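Local coordinates for protein Cdhr2 (Mus musculus, PDB 5CYX), which probably bridges adjacent intestinal microvilli through calcium-dependent heterophilic adhesion to CDHR5, here represented by its first three extracellular cadherin repeats, at residues T112-T117 against D170-N175; V124-A129 against N163-L168; V147-A152 against N176-Y181; D214-D219 against K251-I256. All blocks are in the same frame, centred on the assembly; numbering follows the deposited sequence.

In the fold
All four contacts belong to the second cadherin repeat or to its junction with the third. Leading into contact 1, strand 109-115 ends at 112-117, which closes on 170-175 after a long loop; contact 2 (124-129 with 163-168) is nested inside that loop and joins two strands of the repeat's smaller sheet. Contact 3 pairs 147-152 with 176-181 at one end of strands 140-148 and 180-189, in the sheet that also holds strand 109-115, and its segments alternate along the chain with those of contacts 1 and 2. Contact 4 follows in series, tying linker 214-219 to 251-256 of the third repeat; it shares a calcium ion with contact 1.

Contact 1 (T112-T117 against D170-N175); sequences TSINET and DTLSYN. With CA (calcium ion), chain E.
Glu116 reaches Tyr174 with CG lodged between its own backbone N and carbonyl carbon (chi1 77°) and the chain extended beyond, while Leu172, with CG beside its backbone N (chi1 -59°), brings CD1 against the end of strand 109-115. The carboxylate is divided between two tasks. OE2 of Glu116 binds the calcium ion at 2.3 Å, a site completed by Asp214, Glu215 O, Asp217, Asp250 and a water. Its other oxygen, OE1, accepts the backbone N-H of Tyr174 at 2.8 Å, on the anti side and 25° out of the carboxylate plane. The metal-bound water also donates to Glu116 OE1 at 2.6 Å. Below this polar end lies an apolar pair: Leu172 CD1 meets Ile114 CD1 at 3.6 Å, the two side chains crossing at about a right angle. Leu172 CB lies 3.3 Å from Glu116 O. That carbonyl receives a second water, which in turn accepts from Leu172 N. With one oxygen on the metal and the other held by a main-chain N-H and a water, the carboxylate has little freedom to rotate, and its negative charge would partly offset that of the calcium between the second and third repeats.

Contact 2 (V124-A129 against N163-L168); sequences VFSVLA and NGSIVL
Val124 and Phe125 face Ile166 together, forming a classic beta bulge between the antiparallel strands 123-126 and 165-168 in the smaller sheet of a cadherin beta-sandwich. Val124 N donates to Ile166 O at 2.7 Å, and Ile166 N returns a bond of the same length to Phe125 O. One step on, Val127 N gives its hydrogen to Gly164 O from 42° above the carbonyl plane, so the ladder continues with a less regular geometry. On the face bearing the serines, Ser126 OG and Ser165 OG bond to each other at 2.5 Å, either hydroxyl being a possible donor. On the strand's other face, Ile166 points toward Leu183 and Leu185 of strand 180-189, while Val124 CG2 packs on Leu168 CB at 4.1 Å. At the opening of the pair a water donates both to Val127 O and to Asn163 O, bridging two acceptors that cannot bond to each other. Asn163 also forms an Asx turn, its OD1 taking the N-H of Ser165. Next to it Gly164 lets the chains close up where a side chain would collide with Val127 O: its CA sits 3.4 Å from that oxygen in a CA-H...O contact.

Contact 3 (V147-A152 against N176-Y181); sequences VIPSTA and NKSAFY
Ile148 and Tyr181 lie side by side on the antiparallel strands 140-148 and 180-189, with Tyr181 CA directing its hydrogen at Ile148 O, a CA-H...O contact of 3.3 Å. This is the frayed end of the four-stranded sheet of the cadherin beta-sandwich: the regular backbone bonding of Ile148 is to Gln182, and beyond it the chain leaves the sheet through a cis peptide bond before Pro149. The prolyl ring is thereby brought against the neighbouring strand, with Pro149 CD 3.5 Å from Phe180 O. The same carbon meets Tyr181 CD2 at 4.1 Å, the two side chains crossing at about a right angle, and Val147 CG1 approaches that ring carbon obliquely. Phe158 stacks edge-to-face with Tyr181 from outside the two segments. Over one face of the Tyr181 ring, toward its rim, lies Ser178 OG, swung anti to the backbone N (chi1 180°) and donating to Phe180 O at 2.5 Å. Replacing Ser178 with an alanine would probably leave Phe180 O without this donor and open a small gap between the prolyl ring and the tyrosine. No hydrogen bond joins the two segments themselves, so they are held by nonpolar packing and the CA-H...O contact. The turn through Pro149 is fastened within its own segment, where Ser150 OG donates to Val147 O at 2.8 Å.

Contact 4 (D214-D219 against K251-I256); sequences DEPDLD and KGINDI. With CA (calcium ion), chain E; CA (calcium ion), chain F.
Ile253 drives its CD1 into the main chain of 214-219, and this is where the contact is tight. The methyl lies 3.3 Å from Pro216 N and 3.6 Å from Pro216 CD, with the two side chains crossing at about a right angle, and it also approaches Asp214 O at 3.4 Å. Beside it Asp214, its CG anti to the backbone N (chi1 -163°), makes the single hydrogen bond across the segments: OD2 uses its anti lone pair to accept from Gly252 N at 2.8 Å. The missing side chain of Gly252 matters here, since a CB would collide with Asp214 CB. Segment 214-219 is the linker between the second and third cadherin repeats, a degenerate form of the family's calcium-binding DXNDN motif with proline and leucine at the asparagine positions. One calcium ion takes Asp214 OD1 at 2.3 Å, Glu215 O and Asp217 OD1, with Glu116 and Asp250 completing the protein ligands. The carboxylate of Asp214 thus joins metal to loop. Farther along, the segments separate. A second calcium ion is bound by Leu218 O at 2.3 Å, by two waters and by Asp248, Asp250 and Glu304. On the solvent side Lys251 is exposed, and its CB points away from the linker.

Contact 1 (T112-T117 against D170-N175)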
# COMPACT_ATOMS: atom_id res chain seq x y z
N THR A 112 -8.71 13.55 12.69
CA THR A 112 -7.28 13.56 12.87
C THR A 112 -6.68 14.77 12.16
O THR A 112 -7.35 15.41 11.30
CB THR A 112 -6.68 12.22 12.29
OG1 THR A 112 -5.33 12.09 12.66
CG2 THR A 112 -6.75 12.20 10.78
N SER A 113 -5.44 15.09 12.50
CA SER A 113 -4.70 16.14 11.82
C SER A 113 -3.46 15.57 11.13
O SER A 113 -2.77 14.72 11.70
CB SER A 113 -4.23 17.19 12.80
OG SER A 113 -5.35 17.76 13.39
N ILE A 114 -3.15 16.09 9.95
CA ILE A 114 -1.89 15.74 9.29
C ILE A 114 -1.20 16.95 8.71
O ILE A 114 -1.85 17.92 8.28
CB ILE A 114 -2.10 14.69 8.20
CG1 ILE A 114 -3.00 15.24 7.08
CG2 ILE A 114 -2.67 13.41 8.80
CD1 ILE A 114 -3.46 14.20 6.10
N ASN A 115 0.13 16.89 8.73
CA ASN A 115 0.96 17.91 8.12
C ASN A 115 0.78 17.85 6.62
O ASN A 115 0.74 16.75 6.06
CB ASN A 115 2.45 17.63 8.39
CG ASN A 115 2.88 17.99 9.78
OD1 ASN A 115 3.92 17.55 10.23
ND2 ASN A 115 2.10 18.73 10.48
N GLU A 116 0.79 19.01 5.98
CA GLU A 116 0.60 19.03 4.51
C GLU A 116 1.81 18.38 3.81
O GLU A 116 1.61 17.90 2.70
CB GLU A 116 0.34 20.42 3.96
CG GLU A 116 1.53 21.35 3.84
CD GLU A 116 1.19 22.79 3.44
OE1 GLU A 116 0.21 23.09 2.65
OE2 GLU A 116 1.98 23.66 3.88
N THR A 117 3.00 18.37 4.42
CA THR A 117 4.20 17.67 3.80
C THR A 117 4.20 16.16 3.99
O THR A 117 5.13 15.52 3.56
CB THR A 117 5.57 18.19 4.30
OG1 THR A 117 5.60 18.13 5.72
CG2 THR A 117 5.83 19.60 3.85
N ASP A 170 -1.64 11.26 -3.03
CA ASP A 170 -1.17 12.43 -3.74
C ASP A 170 -0.83 13.47 -2.68
O ASP A 170 -1.07 13.22 -1.51
CB ASP A 170 -2.34 12.91 -4.62
CG ASP A 170 -1.92 13.80 -5.79
OD1 ASP A 170 -0.78 14.29 -5.88
OD2 ASP A 170 -2.78 14.05 -6.65
N THR A 171 -0.26 14.61 -3.08
CA THR A 171 0.37 15.55 -2.16
C THR A 171 -0.70 16.51 -1.68
O THR A 171 -1.65 16.84 -2.42
CB THR A 171 1.40 16.43 -2.88
OG1 THR A 171 0.75 16.95 -4.04
CG2 THR A 171 2.63 15.64 -3.35
N LEU A 172 -0.54 16.95 -0.46
CA LEU A 172 -1.53 17.85 0.15
C LEU A 172 -1.13 19.30 -0.10
O LEU A 172 0.01 19.58 -0.32
CB LEU A 172 -1.56 17.62 1.68
CG LEU A 172 -1.90 16.22 2.16
CD1 LEU A 172 -1.58 15.91 3.62
CD2 LEU A 172 -3.36 15.95 1.92
N SER A 173 -2.08 20.24 0.05
CA SER A 173 -1.73 21.68 0.17
C SER A 173 -2.81 22.44 0.91
O SER A 173 -3.92 22.60 0.38
CB SER A 173 -1.52 22.34 -1.20
OG SER A 173 -1.18 23.73 -1.00
N TYR A 174 -2.49 22.90 2.13
CA TYR A 174 -3.40 23.73 2.90
C TYR A 174 -3.92 24.92 2.09
O TYR A 174 -5.08 25.21 2.12
CB TYR A 174 -2.73 24.20 4.22
CG TYR A 174 -3.55 25.17 5.06
CD1 TYR A 174 -3.64 26.51 4.73
CD2 TYR A 174 -4.23 24.75 6.22
CE1 TYR A 174 -4.42 27.41 5.52
CE2 TYR A 174 -5.01 25.63 6.98
CZ TYR A 174 -5.08 26.95 6.64
OH TYR A 174 -5.83 27.85 7.42
N ASN A 175 -3.04 25.63 1.42
CA ASN A 175 -3.34 26.85 0.67
C ASN A 175 -3.82 26.68 -0.78
O ASN A 175 -4.56 27.49 -1.27
CB ASN A 175 -2.08 27.71 0.66
CG ASN A 175 -1.69 28.15 2.05
OD1 ASN A 175 -0.81 27.55 2.72
ND2 ASN A 175 -2.40 29.12 2.51
CA CA E . 2.41 25.85 3.44
O HOH W 1 1.67 15.78 0.85
O HOH W 2 0.80 25.47 1.74

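Contact 2 (V124-A129 against N163-L168)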
# COMPACT_ATOMS: atom_id res chain seq x y z
N VAL A 124 -2.59 7.76 6.87
CA VAL A 124 -3.25 8.93 7.40
C VAL A 124 -4.03 8.61 8.65
O VAL A 124 -4.05 9.39 9.55
CB VAL A 124 -4.23 9.56 6.38
CG1 VAL A 124 -5.14 10.63 7.03
CG2 VAL A 124 -3.43 10.16 5.27
N PHE A 125 -4.74 7.50 8.63
CA PHE A 125 -5.62 7.09 9.71
C PHE A 125 -6.05 5.68 9.44
O PHE A 125 -6.17 5.27 8.24
CB PHE A 125 -6.91 7.96 9.75
CG PHE A 125 -7.63 7.91 11.08
CD1 PHE A 125 -7.03 8.43 12.23
CD2 PHE A 125 -8.90 7.30 11.20
CE1 PHE A 125 -7.68 8.35 13.47
CE2 PHE A 125 -9.55 7.25 12.44
CZ PHE A 125 -8.92 7.74 13.58
N SER A 126 -6.35 4.96 10.51
CA SER A 126 -6.78 3.57 10.41
C SER A 126 -8.11 3.36 11.12
O SER A 126 -8.32 3.88 12.20
CB SER A 126 -5.68 2.66 10.96
OG SER A 126 -4.55 2.72 10.08
N VAL A 127 -9.03 2.68 10.45
CA VAL A 127 -10.26 2.23 11.10
C VAL A 127 -10.30 0.69 11.19
O VAL A 127 -9.60 -0.02 10.46
CB VAL A 127 -11.50 2.79 10.38
CG1 VAL A 127 -11.55 4.31 10.56
CG2 VAL A 127 -11.50 2.44 8.88
N LEU A 128 -11.13 0.18 12.09
CA LEU A 128 -11.30 -1.27 12.25
C LEU A 128 -12.77 -1.60 12.36
O LEU A 128 -13.47 -1.10 13.24
CB LEU A 128 -10.58 -1.75 13.51
CG LEU A 128 -10.53 -3.27 13.70
CD1 LEU A 128 -9.80 -3.96 12.53
CD2 LEU A 128 -9.91 -3.60 15.05
N ALA A 129 -13.25 -2.47 11.47
CA ALA A 129 -14.59 -3.02 11.65
C ALA A 129 -14.47 -4.49 11.88
O ALA A 129 -13.56 -5.12 11.38
CB ALA A 129 -15.50 -2.70 10.49
N ASN A 163 -6.68 -3.80 5.37
CA ASN A 163 -6.60 -3.73 6.87
C ASN A 163 -7.26 -2.47 7.47
O ASN A 163 -7.20 -2.26 8.70
CB ASN A 163 -5.14 -3.75 7.33
CG ASN A 163 -4.37 -2.51 6.88
OD1 ASN A 163 -4.84 -1.71 6.10
ND2 ASN A 163 -3.17 -2.37 7.36
N GLY A 164 -7.85 -1.60 6.65
CA GLY A 164 -8.56 -0.41 7.20
C GLY A 164 -7.72 0.86 7.33
O GLY A 164 -8.21 1.88 7.82
N SER A 165 -6.44 0.78 6.91
CA SER A 165 -5.59 1.97 6.81
C SER A 165 -5.85 2.79 5.54
O SER A 165 -5.78 2.25 4.42
CB SER A 165 -4.12 1.60 6.85
OG SER A 165 -3.77 1.28 8.17
N ILE A 166 -6.07 4.09 5.76
CA ILE A 166 -6.25 5.09 4.72
C ILE A 166 -4.84 5.61 4.45
O ILE A 166 -4.13 6.05 5.39
CB ILE A 166 -7.17 6.24 5.24
CG1 ILE A 166 -8.53 5.66 5.59
CG2 ILE A 166 -7.31 7.39 4.23
CD1 ILE A 166 -9.46 6.69 6.24
N VAL A 167 -4.42 5.50 3.20
CA VAL A 167 -3.10 5.91 2.75
C VAL A 167 -3.20 7.13 1.88
O VAL A 167 -4.04 7.16 0.95
CB VAL A 167 -2.41 4.79 1.95
CG1 VAL A 167 -1.12 5.31 1.37
CG2 VAL A 167 -2.12 3.61 2.89
N LEU A 168 -2.29 8.07 2.08
CA LEU A 168 -2.14 9.20 1.22
C LEU A 168 -1.56 8.82 -0.13
O LEU A 168 -0.46 8.20 -0.16
CB LEU A 168 -1.24 10.19 1.86
CG LEU A 168 -1.15 11.51 1.14
CD1 LEU A 168 -2.43 12.35 1.30
CD2 LEU A 168 0.08 12.24 1.61
O HOH W 3 -7.27 -0.83 11.20

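Contact 3 (V147-A152 against N176-Y181)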
# COMPACT_ATOMS: atom_id res chain seq x y z
N VAL A 147 -15.56 11.68 -0.82
CA VAL A 147 -14.64 12.67 -0.28
C VAL A 147 -15.27 14.06 -0.47
O VAL A 147 -15.80 14.36 -1.52
CB VAL A 147 -13.27 12.53 -0.96
CG1 VAL A 147 -12.23 13.50 -0.42
CG2 VAL A 147 -12.75 11.12 -0.76
N ILE A 148 -15.28 14.88 0.58
CA ILE A 148 -15.79 16.25 0.55
C ILE A 148 -14.66 17.17 0.99
O ILE A 148 -14.05 16.89 2.01
CB ILE A 148 -16.98 16.42 1.52
CG1 ILE A 148 -18.16 15.56 1.03
CG2 ILE A 148 -17.42 17.90 1.63
CD1 ILE A 148 -19.40 15.66 1.91
N PRO A 149 -14.33 18.24 0.26
CA PRO A 149 -14.89 18.59 -1.05
C PRO A 149 -14.56 17.58 -2.16
O PRO A 149 -13.46 16.99 -2.12
CB PRO A 149 -14.20 19.93 -1.37
CG PRO A 149 -12.90 19.83 -0.65
CD PRO A 149 -13.21 19.12 0.63
N SER A 150 -15.51 17.40 -3.09
CA SER A 150 -15.38 16.50 -4.27
C SER A 150 -14.82 17.21 -5.50
O SER A 150 -15.53 18.00 -6.13
CB SER A 150 -16.73 15.91 -4.71
OG SER A 150 -17.40 15.26 -3.67
N THR A 151 -13.57 16.92 -5.83
CA THR A 151 -12.91 17.35 -7.06
C THR A 151 -12.16 16.13 -7.62
O THR A 151 -11.91 15.16 -6.87
CB THR A 151 -11.92 18.51 -6.80
OG1 THR A 151 -10.92 18.10 -5.84
CG2 THR A 151 -12.64 19.74 -6.25
N ALA A 152 -11.82 16.14 -8.91
CA ALA A 152 -10.98 15.09 -9.50
C ALA A 152 -9.76 14.80 -8.58
O ALA A 152 -9.39 13.63 -8.32
CB ALA A 152 -10.50 15.50 -10.89
N ASN A 176 -3.37 25.64 -1.46
CA ASN A 176 -3.76 25.44 -2.85
C ASN A 176 -4.73 24.31 -3.15
O ASN A 176 -5.22 24.24 -4.29
CB ASN A 176 -2.50 25.30 -3.69
CG ASN A 176 -1.60 26.50 -3.54
OD1 ASN A 176 -0.42 26.39 -3.14
ND2 ASN A 176 -2.15 27.68 -3.82
N LYS A 177 -5.02 23.45 -2.18
CA LYS A 177 -5.99 22.38 -2.36
C LYS A 177 -7.13 22.56 -1.38
O LYS A 177 -8.23 22.98 -1.76
CB LYS A 177 -5.32 20.98 -2.27
CG LYS A 177 -4.46 20.68 -3.48
CD LYS A 177 -3.66 19.38 -3.32
CE LYS A 177 -3.05 18.94 -4.67
NZ LYS A 177 -2.58 17.52 -4.67
N SER A 178 -6.88 22.26 -0.11
CA SER A 178 -7.90 22.35 0.91
C SER A 178 -7.24 22.18 2.28
O SER A 178 -6.35 21.36 2.43
CB SER A 178 -8.96 21.27 0.71
OG SER A 178 -9.96 21.36 1.72
N ALA A 179 -7.75 22.93 3.24
CA ALA A 179 -7.37 22.78 4.64
C ALA A 179 -8.08 21.61 5.33
O ALA A 179 -7.72 21.24 6.45
CB ALA A 179 -7.69 24.08 5.37
N PHE A 180 -9.11 21.05 4.69
CA PHE A 180 -9.97 20.05 5.33
C PHE A 180 -10.54 19.07 4.31
O PHE A 180 -10.79 19.42 3.15
CB PHE A 180 -11.11 20.75 6.11
CG PHE A 180 -12.00 19.80 6.91
CD1 PHE A 180 -11.65 19.39 8.19
CD2 PHE A 180 -13.22 19.37 6.39
CE1 PHE A 180 -12.48 18.55 8.92
CE2 PHE A 180 -14.05 18.53 7.11
CZ PHE A 180 -13.68 18.11 8.37
N TYR A 181 -10.73 17.84 4.76
CA TYR A 181 -11.44 16.82 4.02
C TYR A 181 -12.29 16.02 5.00
O TYR A 181 -11.93 15.84 6.15
CB TYR A 181 -10.52 15.87 3.26
CG TYR A 181 -9.57 16.54 2.28
CD1 TYR A 181 -8.32 16.98 2.70
CD2 TYR A 181 -9.91 16.72 0.92
CE1 TYR A 181 -7.49 17.64 1.86
CE2 TYR A 181 -9.07 17.36 0.05
CZ TYR A 181 -7.86 17.81 0.50
OH TYR A 181 -7.00 18.45 -0.32

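Contact 4 (D214-D219 against K251-I256)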
# COMPACT_ATOMS: atom_id res chain seq x y z
N ASP A 214 -0.93 23.68 7.97
CA ASP A 214 -0.14 24.49 7.08
C ASP A 214 1.29 24.53 7.61
O ASP A 214 1.53 24.78 8.82
CB ASP A 214 -0.72 25.90 6.96
CG ASP A 214 -0.20 26.66 5.75
OD1 ASP A 214 0.62 26.09 4.90
OD2 ASP A 214 -0.64 27.81 5.64
N GLU A 215 2.23 24.22 6.71
CA GLU A 215 3.66 24.27 7.05
C GLU A 215 4.36 25.35 6.23
O GLU A 215 3.88 25.71 5.19
CB GLU A 215 4.30 22.92 6.81
CG GLU A 215 3.83 21.83 7.77
CD GLU A 215 4.55 20.51 7.45
OE1 GLU A 215 4.18 19.77 6.52
OE2 GLU A 215 5.54 20.24 8.14
N PRO A 216 5.46 25.91 6.75
CA PRO A 216 6.03 27.07 6.09
C PRO A 216 6.88 26.67 4.87
O PRO A 216 8.05 26.35 5.01
CB PRO A 216 6.86 27.72 7.18
CG PRO A 216 7.23 26.61 8.11
CD PRO A 216 6.08 25.65 8.07
N ASP A 217 6.24 26.65 3.70
CA ASP A 217 6.94 26.31 2.46
C ASP A 217 6.52 27.14 1.26
O ASP A 217 6.76 26.73 0.14
CB ASP A 217 6.71 24.83 2.14
CG ASP A 217 5.23 24.49 1.88
OD1 ASP A 217 4.29 25.31 2.12
OD2 ASP A 217 5.03 23.36 1.45
N LEU A 218 5.89 28.29 1.49
CA LEU A 218 5.58 29.21 0.44
C LEU A 218 6.21 30.53 0.82
O LEU A 218 6.13 30.99 2.00
CB LEU A 218 4.07 29.33 0.29
CG LEU A 218 3.35 28.07 -0.19
CD1 LEU A 218 1.85 28.27 -0.09
CD2 LEU A 218 3.72 27.78 -1.65
N ASP A 219 6.84 31.17 -0.16
CA ASP A 219 7.50 32.44 0.07
C ASP A 219 6.48 33.57 0.26
O ASP A 219 5.32 33.42 -0.13
CB ASP A 219 8.47 32.77 -1.10
CG ASP A 219 9.76 31.92 -1.07
OD1 ASP A 219 10.09 31.30 -0.03
OD2 ASP A 219 10.46 31.89 -2.11
N LYS A 251 -1.13 30.93 4.61
CA LYS A 251 -2.23 31.63 5.27
C LYS A 251 -2.65 30.97 6.59
O LYS A 251 -3.34 31.57 7.35
CB LYS A 251 -3.47 31.80 4.37
CG LYS A 251 -3.19 32.45 3.02
CD LYS A 251 -2.72 33.89 3.14
CE LYS A 251 -2.45 34.46 1.76
NZ LYS A 251 -1.64 35.70 1.83
N GLY A 252 -2.25 29.74 6.82
CA GLY A 252 -2.41 29.09 8.10
C GLY A 252 -1.36 29.47 9.12
O GLY A 252 -1.43 29.04 10.25
N ILE A 253 -0.37 30.24 8.69
CA ILE A 253 0.76 30.64 9.46
C ILE A 253 0.80 32.14 9.62
O ILE A 253 0.87 32.60 10.74
CB ILE A 253 2.10 30.05 8.89
CG1 ILE A 253 2.10 28.52 9.07
CG2 ILE A 253 3.33 30.56 9.66
CD1 ILE A 253 3.11 27.75 8.19
N ASN A 254 0.76 32.90 8.54
CA ASN A 254 0.94 34.38 8.56
C ASN A 254 2.08 34.81 9.50
O ASN A 254 1.86 35.53 10.48
CB ASN A 254 -0.33 35.17 8.93
CG ASN A 254 -1.60 34.49 8.49
OD1 ASN A 254 -1.92 34.45 7.29
ND2 ASN A 254 -2.37 34.01 9.47
N ASP A 255 3.27 34.34 9.15
CA ASP A 255 4.54 34.64 9.81
C ASP A 255 4.80 36.13 9.59
O ASP A 255 4.47 36.65 8.54
CB ASP A 255 5.67 33.82 9.12
CG ASP A 255 6.96 33.74 9.95
OD1 ASP A 255 7.06 34.33 11.04
OD2 ASP A 255 7.92 33.09 9.48
N ILE A 256 5.41 36.78 10.56
CA ILE A 256 5.82 38.17 10.42
C ILE A 256 6.88 38.33 9.31
O ILE A 256 7.72 37.44 9.11
CB ILE A 256 6.40 38.71 11.75
CG1 ILE A 256 5.33 38.68 12.87
CG2 ILE A 256 6.88 40.15 11.58
CD1 ILE A 256 5.85 39.09 14.24
CA CA E . 2.41 25.85 3.44
CA CA F . 5.94 31.23 4.30
O HOH W 2 0.80 25.47 1.74
O HOH W 4 7.96 29.69 4.28
O HOH W 5 5.37 30.68 6.66